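Local coordinates for putative Lipoprotein (Shewanella oneidensis, PDB 3U24) that is a putative lipoprotein of unknown function that binds zinc and calcium ions, in a family grouped with metallopeptidases, at residues E244-K249 with S517-T522. Residues are numbered along the deposited sequence; the frame is centred on the assembly and turned at random.
Sequences ELYEQK and SQVQLT. With ACY (acetic acid), chain Q.
K249 NZ donates a hydrogen bond to Q518 O (3.0 Å) and also forms a salt bridge with D253, one turn further along its own helix. The ammonium approaches Q518 O from above the carbonyl plane, 43° out of it. An extended chain, CG anti to the backbone N (chi1 -171°), carries the lysine across to the loop and bends only at its last torsion; the two side chains cross at about a right angle, with K249 CE 3.4 Å from Q518 OE1. Q518 NE2 donates a nearly straight bond to ACY O (3.2 Å) of a bound acetic acid, probably from the crystallisation liquor. Next to the lysine, V519 lays CG2 over one face of the Y246 ring, a CH-pi contact at 3.9 Å from the centroid, and K249 CG touches the same methyl. T522 CG2 comes up close to Y246 OH (3.1 Å), near the ring plane at its edge, and T522 OG1 bonds back to V519 O (2.8 Å) on a lone pair; T522 N joins it there, closing the turn. With an alanine here instead of K249, Q518 O and the D253 carboxylate would probably lose the ammonium they share, and V519 CG2 part of its cover. D479 of helix 459-485 accepts from both Y246 OH and V519 N, pinning ring and loop together. Within the mainly helical DUF885 fold, the contact thus joins helix 243-254 to the connection between helices 504-516 and 523-542, the T522 side chain about 10 Å from that of zinc ligand E439, with W106 and F111 of helix 88-111 packed against K249.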
loop_
_atom_site.group_PDB
_atom_site.type_symbol
_atom_site.label_atom_id
_atom_site.label_comp_id
_atom_site.label_asym_id
_atom_site.label_seq_id
_atom_site.Cartn_x
_atom_site.Cartn_y
_atom_site.Cartn_z
ATOM N N GLU A 244 -2.547 -21.353 8.027
ATOM C CA GLU A 244 -2.102 -20.953 9.349
ATOM C C GLU A 244 -1.321 -19.631 9.283
ATOM O O GLU A 244 -1.598 -18.714 10.053
ATOM C CB GLU A 244 -1.280 -22.033 10.063
ATOM C CG GLU A 244 -0.995 -21.652 11.539
ATOM C CD GLU A 244 -0.437 -22.764 12.446
ATOM O OE1 GLU A 244 0.366 -23.616 11.975
ATOM O OE2 GLU A 244 -0.782 -22.767 13.672
ATOM N N LEU A 245 -0.337 -19.552 8.395
ATOM C CA LEU A 245 0.463 -18.340 8.239
ATOM C C LEU A 245 -0.364 -17.166 7.696
ATOM O O LEU A 245 -0.129 -16.017 8.073
ATOM C CB LEU A 245 1.700 -18.588 7.384
ATOM C CG LEU A 245 2.756 -19.531 7.981
ATOM C CD1 LEU A 245 3.849 -19.828 6.948
ATOM C CD2 LEU A 245 3.369 -18.966 9.261
ATOM N N TYR A 246 -1.354 -17.474 6.861
ATOM C CA TYR A 246 -2.119 -16.442 6.192
ATOM C C TYR A 246 -2.986 -15.745 7.218
ATOM O O TYR A 246 -2.963 -14.524 7.307
ATOM C CB TYR A 246 -2.950 -17.005 5.046
ATOM C CG TYR A 246 -3.555 -15.941 4.156
ATOM C CD1 TYR A 246 -4.768 -15.368 4.481
ATOM C CD2 TYR A 246 -2.930 -15.539 2.996
ATOM C CE1 TYR A 246 -5.358 -14.407 3.698
ATOM C CE2 TYR A 246 -3.488 -14.573 2.193
ATOM C CZ TYR A 246 -4.729 -14.006 2.560
ATOM O OH TYR A 246 -5.348 -13.044 1.793
ATOM N N GLU A 247 -3.692 -16.511 8.029
ATOM C CA GLU A 247 -4.479 -15.940 9.107
ATOM C C GLU A 247 -3.640 -15.128 10.098
ATOM O O GLU A 247 -4.069 -14.050 10.527
ATOM C CB GLU A 247 -5.223 -17.021 9.860
ATOM C CG GLU A 247 -6.343 -17.702 9.058
ATOM C CD GLU A 247 -7.578 -16.821 8.889
ATOM O OE1 GLU A 247 -7.601 -15.654 9.382
ATOM O OE2 GLU A 247 -8.537 -17.273 8.226
ATOM N N GLN A 248 -2.458 -15.626 10.474
ATOM C CA GLN A 248 -1.624 -14.895 11.421
ATOM C C GLN A 248 -1.179 -13.599 10.729
ATOM O O GLN A 248 -1.251 -12.519 11.342
ATOM C CB GLN A 248 -0.412 -15.720 11.952
ATOM C CG GLN A 248 -0.771 -16.888 12.870
ATOM C CD GLN A 248 0.336 -17.979 13.149
ATOM O OE1 GLN A 248 1.315 -18.148 12.412
ATOM N NE2 GLN A 248 0.117 -18.754 14.211
ATOM N N LYS A 249 -0.743 -13.668 9.463
ATOM C CA LYS A 249 -0.289 -12.452 8.766
ATOM C C LYS A 249 -1.424 -11.429 8.614
ATOM O O LYS A 249 -1.216 -10.231 8.768
ATOM C CB LYS A 249 0.310 -12.771 7.394
ATOM C CG LYS A 249 1.009 -11.592 6.702
ATOM C CD LYS A 249 1.858 -12.087 5.509
ATOM C CE LYS A 249 2.864 -11.075 4.958
ATOM N NZ LYS A 249 2.235 -9.860 4.433
ATOM N N SER A 517 3.411 -11.357 -3.080
ATOM C CA SER A 517 2.970 -10.771 -1.821
ATOM C C SER A 517 1.741 -11.531 -1.308
ATOM O O SER A 517 1.076 -12.276 -2.055
ATOM C CB SER A 517 2.609 -9.306 -2.036
ATOM O OG SER A 517 1.426 -9.213 -2.816
ATOM N N GLN A 518 1.468 -11.353 -0.029
ATOM C CA GLN A 518 0.360 -11.997 0.656
ATOM C C GLN A 518 -0.336 -10.945 1.532
ATOM O O GLN A 518 0.351 -10.034 2.058
ATOM C CB GLN A 518 0.877 -13.125 1.551
ATOM C CG GLN A 518 1.936 -13.991 0.903
ATOM C CD GLN A 518 3.303 -13.394 1.059
ATOM O OE1 GLN A 518 3.557 -12.717 2.026
ATOM N NE2 GLN A 518 4.174 -13.621 0.100
ATOM N N VAL A 519 -1.674 -11.055 1.629
ATOM C CA VAL A 519 -2.515 -10.271 2.540
ATOM C C VAL A 519 -2.758 -8.826 2.088
ATOM O O VAL A 519 -3.894 -8.323 2.126
ATOM C CB VAL A 519 -1.988 -10.377 3.998
ATOM C CG1 VAL A 519 -2.676 -9.400 4.902
ATOM C CG2 VAL A 519 -2.212 -11.797 4.521
ATOM N N GLN A 520 -1.731 -8.145 1.601
ATOM C CA GLN A 520 -1.890 -6.726 1.227
ATOM C C GLN A 520 -3.092 -6.485 0.292
ATOM O O GLN A 520 -3.793 -5.474 0.402
ATOM C CB GLN A 520 -0.564 -6.168 0.672
ATOM C CG GLN A 520 -0.542 -4.650 0.426
ATOM C CD GLN A 520 -1.375 -4.234 -0.792
ATOM O OE1 GLN A 520 -1.510 -4.995 -1.752
ATOM N NE2 GLN A 520 -1.986 -3.041 -0.719
ATOM N N LEU A 521 -3.358 -7.440 -0.593
ATOM C CA LEU A 521 -4.450 -7.315 -1.592
ATOM C C LEU A 521 -5.816 -7.315 -0.942
ATOM O O LEU A 521 -6.732 -6.747 -1.514
ATOM C CB LEU A 521 -4.392 -8.407 -2.671
ATOM C CG LEU A 521 -3.514 -8.014 -3.861
ATOM C CD1 LEU A 521 -3.195 -9.248 -4.711
ATOM C CD2 LEU A 521 -4.192 -6.920 -4.686
ATOM N N THR A 522 -5.964 -7.933 0.227
ATOM C CA THR A 522 -7.249 -7.894 0.946
ATOM C C THR A 522 -7.547 -6.551 1.662
ATOM O O THR A 522 -8.666 -6.316 2.106
ATOM C CB THR A 522 -7.354 -9.014 2.012
ATOM O OG1 THR A 522 -6.475 -8.703 3.101
ATOM C CG2 THR A 522 -6.974 -10.390 1.425
HETATM C C ACY Q . 6.919 -11.689 1.441
HETATM O O ACY Q . 6.844 -11.879 0.198
HETATM O OXT ACY Q . 5.918 -11.393 2.164
HETATM C CH3 ACY Q . 8.260 -11.757 2.091
#